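Side-chain contacts in sortase B (Streptococcus pyogenes, PDB 3PSQ), which acts in pilus assembly as a class B sortase, probably a cysteine transpeptidase that joins proteins through an acyl-thioester intermediate: residues Leu58-Ile61 against Asn62-Val65; Arg80-Val83 against Thr84-Lys88; Arg110-Ser113 against Phe114-His118; Ser157-Asn160 against Glu161-His165. All blocks are in the same frame, centred on the assembly; numbering follows the deposited sequence. Where two conformers were deposited one is given.

Interaction 1 of 4, residues Leu58-Ile61 against Asn62-Val65. With ZN (zinc ion), chain P.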
loop_
_atom_site.group_PDB
_atom_site.type_symbol
_atom_site.label_atom_id
_atom_site.label_comp_id
_atom_site.label_asym_id
_atom_site.label_seq_id
_atom_site.Cartn_x
_atom_site.Cartn_y
_atom_site.Cartn_z
ATOM N N LEU A 58 8.688 9.479 -7.737
ATOM C CA LEU A 58 9.099 10.700 -7.023
ATOM C C LEU A 58 8.065 11.819 -7.222
ATOM O O LEU A 58 7.954 12.695 -6.390
ATOM C CB LEU A 58 10.505 11.157 -7.483
ATOM C CG LEU A 58 11.698 10.172 -7.300
ATOM C CD1 LEU A 58 12.979 10.642 -7.939
ATOM C CD2 LEU A 58 11.997 9.908 -5.889
ATOM N N GLU A 59 7.288 11.733 -8.303
ATOM C CA GLU A 59 6.312 12.730 -8.710
ATOM C C GLU A 59 5.371 13.306 -7.615
ATOM O O GLU A 59 5.047 14.516 -7.624
ATOM C CB GLU A 59 5.488 12.217 -9.908
ATOM C CG GLU A 59 4.276 13.134 -10.319
ATOM C CD GLU A 59 3.486 12.536 -11.464
ATOM O OE1 GLU A 59 3.746 11.364 -11.798
ATOM O OE2 GLU A 59 2.592 13.203 -12.023
ATOM N N TYR A 60 4.947 12.449 -6.704
ATOM C CA TYR A 60 3.996 12.835 -5.676
ATOM C C TYR A 60 4.608 13.147 -4.305
ATOM O O TYR A 60 3.890 13.223 -3.326
ATOM C CB TYR A 60 2.801 11.819 -5.575
ATOM C CG TYR A 60 1.841 12.066 -6.718
ATOM C CD1 TYR A 60 0.881 13.040 -6.626
ATOM C CD2 TYR A 60 1.986 11.407 -7.942
ATOM C CE1 TYR A 60 0.070 13.340 -7.701
ATOM C CE2 TYR A 60 1.157 11.688 -9.019
ATOM C CZ TYR A 60 0.202 12.657 -8.889
ATOM O OH TYR A 60 -0.644 12.981 -9.933
ATOM N N ILE A 61 5.921 13.329 -4.226
ATOM C CA ILE A 61 6.524 13.907 -3.007
ATOM C C ILE A 61 5.923 15.277 -2.633
ATOM O O ILE A 61 5.595 15.496 -1.492
ATOM C CB ILE A 61 8.067 14.068 -3.134
ATOM C CG1 ILE A 61 8.765 12.707 -3.250
ATOM C CG2 ILE A 61 8.636 14.911 -1.981
ATOM C CD1 ILE A 61 10.178 12.803 -3.789
ATOM N N ASN A 62 5.722 16.167 -3.598
ATOM C CA ASN A 62 5.250 17.533 -3.337
ATOM C C ASN A 62 4.092 17.882 -4.296
ATOM O O ASN A 62 3.955 19.018 -4.806
ATOM C CB ASN A 62 6.406 18.546 -3.546
ATOM C CG ASN A 62 7.341 18.648 -2.341
ATOM O OD1 ASN A 62 8.544 18.374 -2.447
ATOM N ND2 ASN A 62 6.799 19.049 -1.188
ATOM N N LYS A 63 3.248 16.891 -4.542
ATOM C CA LYS A 63 2.094 17.078 -5.404
ATOM C C LYS A 63 0.847 16.467 -4.772
ATOM O O LYS A 63 0.885 15.357 -4.248
ATOM C CB LYS A 63 2.387 16.430 -6.756
ATOM C CG LYS A 63 1.388 16.741 -7.847
ATOM C CD LYS A 63 2.042 16.181 -9.099
ATOM C CE LYS A 63 1.239 16.375 -10.327
ATOM N NZ LYS A 63 1.930 15.620 -11.431
ATOM N N SER A 64 -0.270 17.174 -4.848
ATOM C CA SER A 64 -1.543 16.683 -4.288
ATOM C C SER A 64 -2.311 15.808 -5.278
ATOM O O SER A 64 -2.036 15.810 -6.481
ATOM C CB SER A 64 -2.427 17.882 -3.965
ATOM O OG SER A 64 -2.763 18.519 -5.183
ATOM N N VAL A 65 -3.326 15.109 -4.784
ATOM C CA VAL A 65 -4.203 14.330 -5.653
ATOM C C VAL A 65 -4.849 15.177 -6.734
ATOM O O VAL A 65 -5.113 14.671 -7.816
ATOM C CB VAL A 65 -5.248 13.495 -4.881
ATOM C CG1 VAL A 65 -4.546 12.489 -4.041
ATOM C CG2 VAL A 65 -6.157 14.377 -3.988
HETATM ZN ZN ZN P . 1.467 12.350 -13.373
HETATM O O HOH W 1 6.729 16.552 -6.112
HETATM O O HOH W 2 0.516 13.861 -14.368
#
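K63 and E59 form a salt bridge, with K63 NZ donating to E59 OE2 at 2.6 Å. The bond uses the anti lone pair of the carboxylate, the one turned away from OE1. K63 reaches that far because its chain is fully extended from a CG anti to the backbone N (chi1 -170°), and E59 is stretched out in the same way, so that the ammonium group meets the carboxylate.

Metal coordination shares the same oxygen. E59 OE2 binds the zinc ion at 1.9 Å, with a water as another ligand and D35 and E55 completing the site. OE1 also takes part in a hydrogen bond beyond this turn.

Nonpolar contact comes from the Y60 ring, over one face of which the K63 chain passes on its way to E59. K63 CD makes a CH-pi contact 4.2 Å from the ring centroid, while S64 O lies in the ring plane at the edge, 3.5 Å from Y60 CE1. The phenol OH is hydrogen-bonded to D35 and N33, which links the aromatic to a second zinc ligand.

Backbone bonds shape the stretch. I61 N donates to L58 O at 3.0 Å in a type I beta turn, and a water spans the bend, donating a hydrogen bond to E59 O and accepting one from N62 N.

With both the cation and the metal drawing on OE2, E59 is probably held as a carboxylate, and Y60 and K63 lie in the second shell, where they probably orient the zinc ligands D35 and E59 on the protein surface.

Interaction 2 of 4, residues Arg80-Val83 against Thr84-Lys88; sequences RNKV and TFEDK
D87 folds back onto N81 and K82, and its OD2 is the tight point of the contact. N81 ND2 donates to it at 3.0 Å with a nearly straight N-H...O angle of 170°; the oxygen lies in the amide plane and offers its anti lone pair. The backbone K82 N reaches the same atom at 2.9 Å, but from above the carboxylate plane. Two donors from different directions thus fix the rotation of the carboxylate, while N81 is itself tied to strand 89-93 through Y89 and L91.

Between the N81/K82 pair and D87 the chain makes a type I beta turn, K82 to F85, closed by F85 N to K82 O at 3.1 Å. It lies in the loop that joins strands 76-77 and 89-93, an antiparallel pair of the sortase sheet. On the inner side the F85 ring packs on M37, A38 and I92, with V83 O 3.2 Å from ring atom CD2; V83 also packs on M37.

The outer side is looser. K82 crosses D87 at about a right angle, its CD 3.2 Å from D87 OD1, and then passes E86, whose CB is 3.7 Å from the same CD. K82 bends at its last torsion (chi4 -62°). E86 was deposited in two conformers; in one of them its OE1 is 4.5 Å from K82 NZ, beyond a salt bridge, and T84 OG1 donates to its OE2 at 2.7 Å, so both details are doubtful.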
loop_
_atom_site.group_PDB
_atom_site.type_symbol
_atom_site.label_atom_id
_atom_site.label_comp_id
_atom_site.label_asym_id
_atom_site.label_seq_id
_atom_site.Cartn_x
_atom_site.Cartn_y
_atom_site.Cartn_z
ATOM N N ARG A 80 5.140 1.146 -11.685
ATOM C CA ARG A 80 5.355 -0.054 -12.499
ATOM C C ARG A 80 4.177 -1.022 -12.409
ATOM O O ARG A 80 4.200 -2.034 -13.049
ATOM C CB ARG A 80 6.620 -0.799 -12.071
ATOM C CG ARG A 80 7.916 -0.078 -12.402
ATOM C CD ARG A 80 9.057 -0.566 -11.519
ATOM N NE ARG A 80 8.892 -0.220 -10.114
ATOM C CZ ARG A 80 9.883 -0.242 -9.215
ATOM N NH1 ARG A 80 11.120 -0.589 -9.581
ATOM N NH2 ARG A 80 9.649 0.074 -7.933
ATOM N N ASN A 81 3.152 -0.711 -11.620
ATOM C CA ASN A 81 2.047 -1.624 -11.409
ATOM C C ASN A 81 0.927 -1.371 -12.379
ATOM O O ASN A 81 0.762 -0.258 -12.866
ATOM C CB ASN A 81 1.506 -1.477 -9.980
ATOM C CG ASN A 81 2.234 -2.328 -8.985
ATOM O OD1 ASN A 81 2.687 -1.832 -7.935
ATOM N ND2 ASN A 81 2.337 -3.625 -9.270
ATOM N N LYS A 82 0.131 -2.407 -12.648
ATOM C CA LYS A 82 -1.152 -2.239 -13.375
ATOM C C LYS A 82 -2.186 -1.609 -12.453
ATOM O O LYS A 82 -2.302 -2.043 -11.304
ATOM C CB LYS A 82 -1.700 -3.600 -13.823
ATOM C CG LYS A 82 -0.998 -4.196 -15.027
ATOM C CD LYS A 82 -1.433 -5.639 -15.213
ATOM C CE LYS A 82 -0.694 -6.283 -16.381
ATOM N NZ LYS A 82 -1.064 -5.521 -17.608
ATOM N N VAL A 83 -2.922 -0.613 -12.953
ATOM C CA VAL A 83 -3.936 0.087 -12.152
ATOM C C VAL A 83 -5.097 -0.819 -11.741
ATOM O O VAL A 83 -5.864 -0.511 -10.813
ATOM C CB VAL A 83 -4.483 1.341 -12.868
ATOM C CG1 VAL A 83 -3.381 2.404 -12.997
ATOM C CG2 VAL A 83 -5.090 1.003 -14.239
ATOM N N THR A 84 -5.237 -1.943 -12.435
ATOM C CA THR A 84 -6.344 -2.877 -12.203
ATOM C C THR A 84 -6.032 -3.809 -11.031
ATOM O O THR A 84 -6.862 -4.656 -10.667
ATOM C CB THR A 84 -6.534 -3.778 -13.412
ATOM O OG1 THR A 84 -5.278 -4.387 -13.735
ATOM C CG2 THR A 84 -7.029 -2.987 -14.626
ATOM N N PHE A 85 -4.848 -3.666 -10.440
ATOM C CA PHE A 85 -4.426 -4.549 -9.337
ATOM C C PHE A 85 -4.340 -6.022 -9.754
ATOM O O PHE A 85 -4.591 -6.893 -8.932
ATOM C CB PHE A 85 -5.297 -4.346 -8.075
ATOM C CG PHE A 85 -5.076 -2.988 -7.410
ATOM C CD1 PHE A 85 -4.136 -2.836 -6.403
ATOM C CD2 PHE A 85 -5.727 -1.852 -7.880
ATOM C CE1 PHE A 85 -3.880 -1.608 -5.851
ATOM C CE2 PHE A 85 -5.473 -0.602 -7.316
ATOM C CZ PHE A 85 -4.548 -0.488 -6.309
ATOM N N GLU A 86 -3.985 -6.264 -11.030
ATOM C CA GLU A 86 -3.829 -7.609 -11.644
ATOM C C GLU A 86 -2.463 -8.243 -11.357
ATOM O O GLU A 86 -2.292 -9.462 -11.448
ATOM C CB GLU A 86 -3.928 -7.527 -13.182
ATOM C CG GLU A 86 -5.312 -7.297 -13.814
ATOM C CD GLU A 86 -5.210 -7.040 -15.320
ATOM O OE1 GLU A 86 -4.591 -7.867 -16.047
ATOM O OE2 GLU A 86 -5.736 -6.010 -15.785
ATOM N N ASP A 87 -1.465 -7.405 -11.066
ATOM C CA ASP A 87 -0.105 -7.873 -10.804
ATOM C C ASP A 87 -0.047 -8.731 -9.570
ATOM O O ASP A 87 -0.968 -8.705 -8.741
ATOM C CB ASP A 87 0.843 -6.692 -10.634
ATOM C CG ASP A 87 1.057 -5.941 -11.911
ATOM O OD1 ASP A 87 0.755 -6.495 -12.987
ATOM O OD2 ASP A 87 1.516 -4.796 -11.864
ATOM N N LYS A 88 1.021 -9.512 -9.451
ATOM C CA LYS A 88 1.217 -10.330 -8.245
ATOM C C LYS A 88 1.326 -9.487 -6.979
ATOM O O LYS A 88 0.982 -9.930 -5.882
ATOM C CB LYS A 88 2.497 -11.163 -8.355
ATOM C CG LYS A 88 2.353 -12.363 -9.278
ATOM C CD LYS A 88 1.577 -13.504 -8.561
ATOM C CE LYS A 88 1.107 -14.575 -9.555
ATOM N NZ LYS A 88 2.260 -15.093 -10.362
HETATM O O HOH W 3 -1.389 -4.159 -10.270
#

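Interaction 3 of 4, residues Arg110-Ser113 against Phe114-His118. With ZN (zinc ion), chain K; EDO (1,2-ethanediol), chain C.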
loop_
_atom_site.group_PDB
_atom_site.type_symbol
_atom_site.label_atom_id
_atom_site.label_comp_id
_atom_site.label_asym_id
_atom_site.label_seq_id
_atom_site.Cartn_x
_atom_site.Cartn_y
_atom_site.Cartn_z
ATOM N N ARG A 110 1.635 -3.240 14.285
ATOM C CA ARG A 110 2.693 -3.880 15.061
ATOM C C ARG A 110 2.119 -4.476 16.344
ATOM O O ARG A 110 2.721 -5.379 16.932
ATOM C CB ARG A 110 3.798 -2.877 15.422
ATOM C CG ARG A 110 4.519 -2.233 14.209
ATOM C CD ARG A 110 5.476 -1.076 14.612
ATOM N NE ARG A 110 6.646 -1.654 15.245
ATOM C CZ ARG A 110 7.777 -1.950 14.605
ATOM N NH1 ARG A 110 7.922 -1.662 13.315
ATOM N NH2 ARG A 110 8.776 -2.524 15.260
ATOM N N LYS A 111 0.982 -3.950 16.795
ATOM C CA LYS A 111 0.383 -4.373 18.059
ATOM C C LYS A 111 -0.470 -5.624 17.859
ATOM O O LYS A 111 -1.376 -5.649 17.001
ATOM C CB LYS A 111 -0.479 -3.255 18.659
ATOM C CG LYS A 111 0.254 -1.963 19.026
ATOM C CD LYS A 111 -0.809 -0.818 19.153
ATOM C CE LYS A 111 -0.262 0.531 19.686
ATOM N NZ LYS A 111 -1.315 1.236 20.554
ATOM N N LYS A 112 -0.189 -6.656 18.659
ATOM C CA LYS A 112 -0.920 -7.940 18.560
ATOM C C LYS A 112 -2.434 -7.776 18.533
ATOM O O LYS A 112 -3.093 -8.205 17.592
ATOM C CB LYS A 112 -0.526 -8.912 19.689
ATOM C CG LYS A 112 -1.075 -10.336 19.490
ATOM C CD LYS A 112 -0.632 -11.278 20.624
ATOM C CE LYS A 112 -1.182 -12.711 20.410
ATOM N NZ LYS A 112 -1.095 -13.591 21.641
ATOM N N SER A 113 -2.984 -7.136 19.557
ATOM C CA SER A 113 -4.425 -6.952 19.643
ATOM C C SER A 113 -4.982 -6.192 18.433
ATOM O O SER A 113 -6.037 -6.565 17.884
ATOM C CB SER A 113 -4.798 -6.241 20.950
ATOM O OG SER A 113 -6.122 -5.731 20.895
ATOM N N PHE A 114 -4.293 -5.128 18.005
ATOM C CA PHE A 114 -4.727 -4.365 16.824
ATOM C C PHE A 114 -4.671 -5.212 15.537
ATOM O O PHE A 114 -5.589 -5.211 14.737
ATOM C CB PHE A 114 -3.901 -3.070 16.659
ATOM C CG PHE A 114 -4.460 -2.121 15.616
ATOM C CD1 PHE A 114 -5.310 -1.086 15.986
ATOM C CD2 PHE A 114 -4.154 -2.282 14.261
ATOM C CE1 PHE A 114 -5.840 -0.231 15.048
ATOM C CE2 PHE A 114 -4.687 -1.418 13.300
ATOM C CZ PHE A 114 -5.538 -0.403 13.698
ATOM N N PHE A 115 -3.572 -5.925 15.357
ATOM C CA PHE A 115 -3.395 -6.816 14.225
ATOM C C PHE A 115 -4.414 -7.950 14.164
ATOM O O PHE A 115 -4.887 -8.299 13.093
ATOM C CB PHE A 115 -2.003 -7.418 14.283
ATOM C CG PHE A 115 -1.674 -8.279 13.101
ATOM C CD1 PHE A 115 -1.246 -7.701 11.892
ATOM C CD2 PHE A 115 -1.806 -9.675 13.186
ATOM C CE1 PHE A 115 -0.938 -8.501 10.794
ATOM C CE2 PHE A 115 -1.513 -10.477 12.087
ATOM C CZ PHE A 115 -1.074 -9.891 10.878
ATOM N N ASN A 116 -4.748 -8.543 15.313
ATOM C CA ASN A 116 -5.814 -9.555 15.333
ATOM C C ASN A 116 -7.213 -8.960 15.128
ATOM O O ASN A 116 -8.115 -9.651 14.682
ATOM C CB ASN A 116 -5.795 -10.386 16.621
ATOM C CG ASN A 116 -4.537 -11.243 16.766
ATOM O OD1 ASN A 116 -3.793 -11.473 15.805
ATOM N ND2 ASN A 116 -4.293 -11.715 17.989
ATOM N N LYS A 117 -7.416 -7.684 15.440
ATOM C CA LYS A 117 -8.770 -7.131 15.311
ATOM C C LYS A 117 -9.122 -6.635 13.915
ATOM O O LYS A 117 -10.268 -6.763 13.454
ATOM C CB LYS A 117 -9.023 -6.027 16.343
ATOM C CG LYS A 117 -10.541 -5.770 16.548
ATOM C CD LYS A 117 -10.852 -4.608 17.475
ATOM C CE LYS A 117 -12.344 -4.186 17.345
ATOM N NZ LYS A 117 -12.555 -2.934 16.540
ATOM N N HIS A 118 -8.130 -6.078 13.229
ATOM C CA HIS A 118 -8.335 -5.433 11.924
ATOM C C HIS A 118 -7.558 -6.210 10.884
ATOM O O HIS A 118 -6.317 -6.262 10.929
ATOM C CB HIS A 118 -7.859 -3.990 12.022
ATOM C CG HIS A 118 -8.547 -3.218 13.104
ATOM N ND1 HIS A 118 -9.867 -2.825 13.005
ATOM C CD2 HIS A 118 -8.111 -2.775 14.305
ATOM C CE1 HIS A 118 -10.215 -2.158 14.089
ATOM N NE2 HIS A 118 -9.161 -2.101 14.889
HETATM ZN ZN ZN K . -10.087 -0.811 16.248
HETATM C C1 EDO C . 1.210 -6.507 21.913
HETATM O O1 EDO C . 1.974 -6.380 20.703
HETATM C C2 EDO C . 0.042 -5.505 21.960
HETATM O O2 EDO C . -1.198 -6.196 21.717
HETATM O O HOH W 4 -8.454 -1.460 17.464
HETATM O O HOH W 5 -9.226 1.609 15.900
HETATM O O HOH W 6 -12.141 -0.005 15.033
#
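K112 and N116, one helical turn apart, slant across each other on the exposed side of the helix. The lysine rises with its chain extended, and its CG comes 3.8 Å from N116 ND2, a van der Waals approach of methylene to amide. Beside them K111 CB faces F114 CB at 4.0 Å, but the two side chains then diverge.

With its CG anti to the backbone N (chi1 -170°), F114 brings its ring to that of H118, just past the C-terminal end of the helix: H118 CD2 sits 3.4 Å above the F114 ring plane, over the centre. K117 CB covers part of one face of the imidazole. H118 NE2 binds a zinc ion at 2.1 Å, with three waters as further ligands, two of them at long distances.

The motif is the short surface helix 112-117, with K111 at the N-cap position. F115 N donates to K111 O at 2.8 Å and N116 N to K112 O at 2.8 Å. At the N-terminal end, K112 N and S113 N donate to the two hydroxyls of a 1,2-ethanediol, probably from the crystallisation liquor. F115 turns to the protein interior, touching I135 of strand 130-142 and Q172 of strand 170-173.

Interaction 4 of 4, residues Ser157-Asn160 against Glu161-His165. With ZN (zinc ion), chain O.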
loop_
_atom_site.group_PDB
_atom_site.type_symbol
_atom_site.label_atom_id
_atom_site.label_comp_id
_atom_site.label_asym_id
_atom_site.label_seq_id
_atom_site.Cartn_x
_atom_site.Cartn_y
_atom_site.Cartn_z
ATOM N N SER A 157 10.082 -13.734 -8.448
ATOM C CA SER A 157 10.544 -14.547 -7.322
ATOM C C SER A 157 9.520 -15.641 -7.057
ATOM O O SER A 157 8.328 -15.480 -7.379
ATOM C CB SER A 157 10.740 -13.684 -6.054
ATOM O OG SER A 157 9.485 -13.317 -5.461
ATOM N N SER A 158 9.953 -16.739 -6.451
ATOM C CA SER A 158 9.010 -17.826 -6.169
ATOM C C SER A 158 8.149 -17.426 -4.991
ATOM O O SER A 158 8.559 -16.572 -4.199
ATOM C CB SER A 158 9.745 -19.122 -5.858
ATOM O OG SER A 158 10.657 -18.932 -4.798
ATOM N N LYS A 159 6.955 -18.012 -4.889
ATOM C CA LYS A 159 6.060 -17.750 -3.759
ATOM C C LYS A 159 6.740 -18.047 -2.429
ATOM O O LYS A 159 6.564 -17.320 -1.449
ATOM C CB LYS A 159 4.725 -18.514 -3.880
ATOM C CG LYS A 159 3.702 -18.170 -2.761
ATOM C CD LYS A 159 2.242 -18.579 -3.085
ATOM C CE LYS A 159 1.385 -17.406 -3.554
ATOM N NZ LYS A 159 1.806 -16.775 -4.862
ATOM N N ASN A 160 7.540 -19.094 -2.379
ATOM C CA ASN A 160 8.177 -19.451 -1.132
ATOM C C ASN A 160 9.284 -18.494 -0.698
ATOM O O ASN A 160 9.463 -18.305 0.498
ATOM C CB ASN A 160 8.641 -20.909 -1.144
ATOM C CG ASN A 160 7.482 -21.888 -0.947
ATOM O OD1 ASN A 160 6.362 -21.489 -0.591
ATOM N ND2 ASN A 160 7.750 -23.176 -1.167
ATOM N N GLU A 161 10.040 -17.924 -1.650
ATOM C CA GLU A 161 11.076 -16.941 -1.278
ATOM C C GLU A 161 10.385 -15.634 -0.810
ATOM O O GLU A 161 10.823 -14.988 0.137
ATOM C CB GLU A 161 12.141 -16.705 -2.391
ATOM C CG GLU A 161 12.984 -15.361 -2.288
ATOM C CD GLU A 161 14.430 -15.465 -1.687
ATOM O OE1 GLU A 161 14.686 -16.286 -0.749
ATOM O OE2 GLU A 161 15.316 -14.683 -2.146
ATOM N N PHE A 162 9.299 -15.271 -1.479
ATOM C CA PHE A 162 8.502 -14.103 -1.138
ATOM C C PHE A 162 7.941 -14.227 0.279
ATOM O O PHE A 162 8.124 -13.336 1.117
ATOM C CB PHE A 162 7.390 -13.948 -2.177
ATOM C CG PHE A 162 6.389 -12.869 -1.875
ATOM C CD1 PHE A 162 6.721 -11.517 -2.026
ATOM C CD2 PHE A 162 5.090 -13.202 -1.495
ATOM C CE1 PHE A 162 5.780 -10.497 -1.767
ATOM C CE2 PHE A 162 4.143 -12.216 -1.241
ATOM C CZ PHE A 162 4.489 -10.848 -1.373
ATOM N N LEU A 163 7.292 -15.339 0.574
ATOM C CA LEU A 163 6.684 -15.504 1.886
ATOM C C LEU A 163 7.706 -15.668 3.012
ATOM O O LEU A 163 7.486 -15.187 4.120
ATOM C CB LEU A 163 5.668 -16.640 1.878
ATOM C CG LEU A 163 4.381 -16.387 1.077
ATOM C CD1 LEU A 163 3.555 -17.631 1.101
ATOM C CD2 LEU A 163 3.596 -15.218 1.673
ATOM N N ASN A 164 8.844 -16.293 2.738
ATOM C CA ASN A 164 9.878 -16.448 3.763
ATOM C C ASN A 164 10.643 -15.155 4.010
ATOM O O ASN A 164 11.084 -14.881 5.141
ATOM C CB ASN A 164 10.873 -17.579 3.421
ATOM C CG ASN A 164 11.879 -17.853 4.565
ATOM O OD1 ASN A 164 11.893 -17.131 5.576
ATOM N ND2 ASN A 164 12.713 -18.885 4.405
ATOM N N HIS A 165 10.845 -14.387 2.941
ATOM C CA HIS A 165 11.449 -13.076 3.047
ATOM C C HIS A 165 10.612 -12.214 3.983
ATOM O O HIS A 165 11.142 -11.542 4.875
ATOM C CB HIS A 165 11.502 -12.391 1.681
ATOM C CG HIS A 165 12.114 -11.027 1.723
ATOM N ND1 HIS A 165 13.468 -10.823 1.627
ATOM C CD2 HIS A 165 11.561 -9.803 1.870
ATOM C CE1 HIS A 165 13.724 -9.527 1.687
ATOM N NE2 HIS A 165 12.584 -8.888 1.836
HETATM ZN ZN ZN O . 14.950 -12.070 1.480
#
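K159 lies alongside L163 one helical turn later, the two side chains pointing the same way, with K159 CG 3.9 Å from L163 CD1. Only the first part of the lysine takes part, since bends at its third and fourth torsions carry the ammonium end off. L163 also folds over the backbone, its CG 3.5 Å from K159 O.

S158 stands at the N-cap of helix 159-167. Its OG, set between the backbone N and the carbonyl carbon (chi1 55°), turns back over the first turn and accepts a weak capping bond from E161 N at 3.4 Å; E161 CB touches the same hydroxyl. Behind the cap the i to i+4 helical hydrogen bonds follow, with F162 N to S158 O at 3.1 Å and L163 N to K159 O at 2.9 Å, and N164 N to N160 O continues the series.

On the inner side S157 OG approaches F162 CB at 3.9 Å while holding its own hydrogen bond to V154 O. The F162 ring continues into the protein, meeting F184 of strand 184-190 and touching L148. Further along the helix, H165 ND1 binds a zinc ion at 1.9 Å and NE2 is hydrogen-bonded to D145.

Overall arrangement
The four contacts follow one another in series, none nesting or crossing, and each closes only a few residues of chain. Interaction 1 shapes the loop between strands 48-53 and 76-77, beside a zinc site; interaction 2 turns the next connection, from 76-77 to 89-93, their centres about 20 Å apart. The chain then passes the predicted catalytic H95 before helix 112-117, interaction 3, which leads into strand 120-125 and lies across the molecule from both earlier contacts. Interaction 4 begins helix 159-167 ahead of strand 170-173, returning to within about 5 Å of interaction 2 at the nearest atoms. All belong to connections around the sortase sheet.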